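Local coordinates for putative Acetyltransferase from the GNAT family (Novosphingobium aromaticivorans DSM 12444, PDB 3EC4), which probably transfers an acyl group, such as acetyl, to an as yet unidentified acceptor, as members of the GNAT acetyltransferase family generally do, at residues A[147-160]-A[182-196]. Sequence-based numbering, arbitrary orientation.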
loop_
_atom_site.group_PDB
_atom_site.type_symbol
_atom_site.label_atom_id
_atom_site.label_comp_id
_atom_site.label_asym_id
_atom_site.label_seq_id
_atom_site.Cartn_x
_atom_site.Cartn_y
_atom_site.Cartn_z
ATOM N N ALA A 147 7.546 -6.826 -5.466
ATOM C CA ALA A 147 6.787 -6.497 -4.258
ATOM C C ALA A 147 7.648 -5.600 -3.395
ATOM O O ALA A 147 8.875 -5.633 -3.469
ATOM C CB ALA A 147 6.371 -7.746 -3.449
ATOM N N GLY A 148 6.990 -4.837 -2.534
ATOM C CA GLY A 148 7.684 -3.876 -1.726
ATOM C C GLY A 148 7.011 -3.560 -0.412
ATOM O O GLY A 148 6.052 -4.231 0.026
ATOM N N GLU A 149 7.524 -2.499 0.174
ATOM C CA GLU A 149 7.051 -1.936 1.424
ATOM C C GLU A 149 6.376 -0.604 1.204
ATOM O O GLU A 149 6.796 0.167 0.340
ATOM C CB GLU A 149 8.222 -1.713 2.362
ATOM C CG GLU A 149 9.059 -2.956 2.589
ATOM C CD GLU A 149 10.274 -2.709 3.422
ATOM O OE1 GLU A 149 10.894 -1.639 3.286
ATOM O OE2 GLU A 149 10.644 -3.623 4.201
ATOM N N ARG A 150 5.376 -0.305 2.024
ATOM C CA ARG A 150 4.706 0.989 1.938
ATOM C C ARG A 150 4.499 1.647 3.302
ATOM O O ARG A 150 5.486 2.084 3.909
ATOM C CB ARG A 150 3.446 0.858 1.084
ATOM C CG ARG A 150 2.879 2.141 0.551
ATOM C CD ARG A 150 1.756 1.906 -0.431
ATOM N NE ARG A 150 0.572 1.361 0.184
ATOM C CZ ARG A 150 -0.542 1.048 -0.484
ATOM N NH1 ARG A 150 -0.663 1.225 -1.805
ATOM N NH2 ARG A 150 -1.550 0.537 0.160
HETATM N N MSE A 151 3.259 1.766 3.791
HETATM C CA MSE A 151 2.994 2.594 4.974
HETATM C C MSE A 151 3.536 1.979 6.266
HETATM O O MSE A 151 3.662 0.743 6.417
HETATM C CB MSE A 151 1.494 2.885 5.145
HETATM C CG MSE A 151 0.887 3.517 3.955
HETATM SE SE MSE A 151 -0.922 4.107 4.287
HETATM C CE MSE A 151 -1.643 3.643 2.523
ATOM N N ARG A 152 3.859 2.859 7.201
ATOM C CA ARG A 152 4.360 2.456 8.504
ATOM C C ARG A 152 3.613 3.233 9.579
ATOM O O ARG A 152 4.062 4.274 9.990
ATOM C CB ARG A 152 5.856 2.718 8.601
ATOM C CG ARG A 152 6.659 1.812 7.658
ATOM C CD ARG A 152 8.089 2.235 7.544
ATOM N NE ARG A 152 8.773 1.375 6.606
ATOM C CZ ARG A 152 9.328 0.214 6.903
ATOM N NH1 ARG A 152 9.409 -0.192 8.159
ATOM N NH2 ARG A 152 9.873 -0.517 5.930
ATOM N N PRO A 153 2.427 2.728 9.989
ATOM C CA PRO A 153 1.551 3.414 10.939
ATOM C C PRO A 153 2.105 3.602 12.368
ATOM O O PRO A 153 1.619 4.442 13.108
ATOM C CB PRO A 153 0.281 2.557 10.916
ATOM C CG PRO A 153 0.302 1.875 9.552
ATOM C CD PRO A 153 1.782 1.525 9.432
ATOM N N ALA A 154 3.073 2.770 12.728
ATOM C CA ALA A 154 3.855 2.871 13.938
ATOM C C ALA A 154 5.229 2.225 13.692
ATOM O O ALA A 154 5.391 1.444 12.738
ATOM C CB ALA A 154 3.133 2.194 15.119
ATOM N N PRO A 155 6.232 2.550 14.528
ATOM C CA PRO A 155 7.566 2.002 14.296
ATOM C C PRO A 155 7.642 0.489 14.081
ATOM O O PRO A 155 8.456 0.047 13.272
ATOM C CB PRO A 155 8.345 2.448 15.536
ATOM C CG PRO A 155 7.683 3.760 15.881
ATOM C CD PRO A 155 6.217 3.440 15.695
ATOM N N ASN A 156 6.798 -0.291 14.757
ATOM C CA ASN A 156 6.840 -1.757 14.644
ATOM C C ASN A 156 5.823 -2.353 13.642
ATOM O O ASN A 156 5.578 -3.553 13.677
ATOM C CB ASN A 156 6.558 -2.355 16.016
ATOM C CG ASN A 156 5.112 -2.169 16.420
ATOM O OD1 ASN A 156 4.511 -1.097 16.205
ATOM N ND2 ASN A 156 4.527 -3.217 16.955
ATOM N N LEU A 157 5.220 -1.520 12.788
ATOM C CA LEU A 157 4.280 -1.993 11.760
ATOM C C LEU A 157 4.760 -1.555 10.379
ATOM O O LEU A 157 5.234 -0.443 10.211
ATOM C CB LEU A 157 2.862 -1.425 12.000
ATOM C CG LEU A 157 2.221 -1.877 13.318
ATOM C CD1 LEU A 157 1.038 -0.984 13.708
ATOM C CD2 LEU A 157 1.823 -3.343 13.131
ATOM N N ALA A 158 4.599 -2.431 9.383
ATOM C CA ALA A 158 5.073 -2.147 8.035
ATOM C C ALA A 158 4.163 -2.826 7.025
ATOM O O ALA A 158 3.860 -3.998 7.176
ATOM C CB ALA A 158 6.510 -2.615 7.854
ATOM N N GLU A 159 3.775 -2.082 5.994
ATOM C CA GLU A 159 2.858 -2.576 4.992
ATOM C C GLU A 159 3.548 -3.280 3.824
ATOM O O GLU A 159 4.453 -2.741 3.209
ATOM C CB GLU A 159 2.037 -1.404 4.441
ATOM C CG GLU A 159 0.839 -1.857 3.605
ATOM C CD GLU A 159 0.081 -0.697 3.007
ATOM O OE1 GLU A 159 0.702 0.370 2.861
ATOM O OE2 GLU A 159 -1.116 -0.880 2.644
ATOM N N VAL A 160 3.076 -4.477 3.506
ATOM C CA VAL A 160 3.374 -5.138 2.226
ATOM C C VAL A 160 2.500 -4.593 1.092
ATOM O O VAL A 160 1.285 -4.545 1.225
ATOM C CB VAL A 160 3.162 -6.655 2.330
ATOM C CG1 VAL A 160 3.564 -7.313 1.020
ATOM C CG2 VAL A 160 4.021 -7.199 3.533
ATOM N N VAL A 182 9.935 -9.888 1.278
ATOM C CA VAL A 182 9.603 -8.628 1.948
ATOM C C VAL A 182 9.399 -8.800 3.494
ATOM O O VAL A 182 9.929 -8.012 4.300
ATOM C CB VAL A 182 8.337 -7.970 1.285
ATOM C CG1 VAL A 182 7.851 -6.761 2.203
ATOM C CG2 VAL A 182 8.625 -7.473 -0.134
ATOM N N ILE A 183 8.622 -9.818 3.902
ATOM C CA ILE A 183 8.299 -10.021 5.321
ATOM C C ILE A 183 9.498 -10.518 6.161
ATOM O O ILE A 183 9.577 -10.210 7.321
ATOM C CB ILE A 183 7.026 -10.874 5.545
ATOM C CG1 ILE A 183 7.208 -12.322 5.117
ATOM C CG2 ILE A 183 5.814 -10.196 4.876
ATOM C CD1 ILE A 183 5.929 -13.211 5.366
ATOM N N ALA A 184 10.454 -11.191 5.499
ATOM C CA ALA A 184 11.708 -11.581 6.113
ATOM C C ALA A 184 12.481 -10.337 6.551
ATOM O O ALA A 184 13.073 -10.304 7.645
ATOM C CB ALA A 184 12.498 -12.402 5.140
ATOM N N GLY A 185 12.491 -9.312 5.704
ATOM C CA GLY A 185 13.230 -8.078 6.014
ATOM C C GLY A 185 12.568 -7.352 7.165
ATOM O O GLY A 185 13.240 -6.875 8.089
HETATM N N MSE A 186 11.231 -7.278 7.114
HETATM C CA MSE A 186 10.447 -6.720 8.228
HETATM C C MSE A 186 10.750 -7.464 9.548
HETATM O O MSE A 186 11.140 -6.862 10.566
HETATM C CB MSE A 186 8.964 -6.760 7.904
HETATM C CG MSE A 186 8.632 -5.816 6.750
HETATM SE SE MSE A 186 6.791 -6.078 6.252
HETATM C CE MSE A 186 6.657 -4.730 4.890
ATOM N N ALA A 187 10.673 -8.783 9.482
ATOM C CA ALA A 187 11.035 -9.638 10.612
ATOM C C ALA A 187 12.413 -9.353 11.175
ATOM O O ALA A 187 12.565 -9.277 12.401
ATOM C CB ALA A 187 10.910 -11.112 10.222
ATOM N N ALA A 188 13.425 -9.229 10.307
ATOM C CA ALA A 188 14.784 -8.961 10.695
ATOM C C ALA A 188 14.857 -7.689 11.550
ATOM O O ALA A 188 15.633 -7.643 12.500
ATOM C CB ALA A 188 15.719 -8.822 9.496
ATOM N N ARG A 189 14.037 -6.684 11.201
ATOM C CA ARG A 189 13.978 -5.419 11.927
ATOM C C ARG A 189 12.997 -5.423 13.115
ATOM O O ARG A 189 12.861 -4.431 13.813
ATOM C CB ARG A 189 13.622 -4.263 10.941
ATOM C CG ARG A 189 14.607 -4.042 9.830
ATOM C CD ARG A 189 14.344 -2.799 8.994
ATOM N NE ARG A 189 12.995 -2.825 8.426
ATOM C CZ ARG A 189 12.663 -3.245 7.219
ATOM N NH1 ARG A 189 13.555 -3.611 6.316
ATOM N NH2 ARG A 189 11.378 -3.271 6.879
ATOM N N GLY A 190 12.330 -6.539 13.375
ATOM C CA GLY A 190 11.372 -6.592 14.484
ATOM C C GLY A 190 10.060 -5.884 14.219
ATOM O O GLY A 190 9.400 -5.433 15.149
ATOM N N GLU A 191 9.692 -5.801 12.951
ATOM C CA GLU A 191 8.441 -5.210 12.531
ATOM C C GLU A 191 7.453 -6.307 12.167
ATOM O O GLU A 191 7.823 -7.384 11.653
ATOM C CB GLU A 191 8.624 -4.300 11.309
ATOM C CG GLU A 191 9.589 -3.169 11.550
ATOM C CD GLU A 191 10.187 -2.621 10.267
ATOM O OE1 GLU A 191 9.786 -3.046 9.155
ATOM O OE2 GLU A 191 11.069 -1.760 10.383
ATOM N N VAL A 192 6.192 -5.999 12.420
ATOM C CA VAL A 192 5.084 -6.832 12.095
ATOM C C VAL A 192 4.491 -6.401 10.717
ATOM O O VAL A 192 4.072 -5.218 10.519
ATOM C CB VAL A 192 3.979 -6.740 13.204
ATOM C CG1 VAL A 192 2.717 -7.517 12.765
ATOM C CG2 VAL A 192 4.475 -7.156 14.627
ATOM N N PRO A 193 4.479 -7.333 9.741
ATOM C CA PRO A 193 3.838 -7.087 8.464
ATOM C C PRO A 193 2.347 -7.001 8.584
ATOM O O PRO A 193 1.748 -7.723 9.377
ATOM C CB PRO A 193 4.217 -8.323 7.609
ATOM C CG PRO A 193 5.388 -8.947 8.320
ATOM C CD PRO A 193 5.167 -8.650 9.756
ATOM N N TYR A 194 1.764 -6.122 7.787
ATOM C CA TYR A 194 0.317 -6.087 7.544
ATOM C C TYR A 194 0.056 -5.741 6.086
ATOM O O TYR A 194 0.940 -5.260 5.375
ATOM C CB TYR A 194 -0.352 -5.082 8.489
ATOM C CG TYR A 194 -0.262 -3.660 8.034
ATOM C CD1 TYR A 194 0.881 -2.914 8.260
ATOM C CD2 TYR A 194 -1.344 -3.046 7.440
ATOM C CE1 TYR A 194 0.958 -1.588 7.818
ATOM C CE2 TYR A 194 -1.289 -1.759 7.030
ATOM C CZ TYR A 194 -0.119 -1.027 7.222
ATOM O OH TYR A 194 -0.067 0.286 6.807
ATOM N N LEU A 195 -1.172 -5.956 5.630
ATOM C CA LEU A 195 -1.551 -5.615 4.282
ATOM C C LEU A 195 -3.035 -5.472 4.211
ATOM O O LEU A 195 -3.745 -5.821 5.130
ATOM C CB LEU A 195 -1.062 -6.662 3.280
ATOM C CG LEU A 195 -1.537 -8.120 3.487
ATOM C CD1 LEU A 195 -2.966 -8.321 2.983
ATOM C CD2 LEU A 195 -0.573 -9.141 2.836
ATOM N N HIS A 196 -3.491 -4.902 3.118
ATOM C CA HIS A 196 -4.904 -4.887 2.780
ATOM C C HIS A 196 -5.124 -5.696 1.526
ATOM O O HIS A 196 -4.320 -5.612 0.579
ATOM C CB HIS A 196 -5.420 -3.456 2.520
ATOM C CG HIS A 196 -5.352 -2.556 3.719
ATOM N ND1 HIS A 196 -4.327 -1.659 3.915
ATOM C CD2 HIS A 196 -6.161 -2.443 4.806
ATOM C CE1 HIS A 196 -4.511 -1.023 5.062
ATOM N NE2 HIS A 196 -5.625 -1.470 5.611
HETATM O O HOH W 1 11.569 -6.006 3.415
HETATM O O HOH W 2 -1.348 -3.592 1.472
#
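Val160 CG2 packs against Ile183 CG2 at 3.7 Å and is touched by the methyl CE of Met186, a selenomethionine. Chi1 of -67° with an otherwise extended chain carries Met186 CE to the strand, 3.6 Å from Ala158 CB. Val182 closes this tight, buried layer, CG2 reaching Ala147 CB and CG1 Glu149 CG. On the other sheet face, chi1 of 81° puts Tyr194 CG between its backbone N and carbonyl carbon, turning the ring toward Glu159 and Pro153; Glu159 CG makes a CH-pi contact over the ring, 4.2 Å from its centroid, and Pro153 CD meets CE1. The Glu159 carboxylate is gripped side-on by Arg150 NE and NH2. The parallel strands pair through four backbone bonds, from Val192 N to Asn156 O (2.8 Å) through to Val160 N to Tyr194 O.

At the rim, where Arg189 is exposed, packing gives way to charge reaching in to buried Glu149. Arg189 NH2 bonds Glu149 OE2 at 2.8 Å, and with NE it holds Glu191 side-on. Arg152 NH1 reaches Glu191 OE1 at 3.0 Å, from the opposite carboxylate face to Arg189 NH2; the acids probably offset the closeness of the guanidinium groups. Gly190, with positive phi, forms a Schellman motif just after Arg189.

Strands 157-165 and 192-198 with helix 174-188 make the right-handed beta-alpha-beta crossover of the GNAT fold, strands 142-149 and 76-88 pairing on its outer sides.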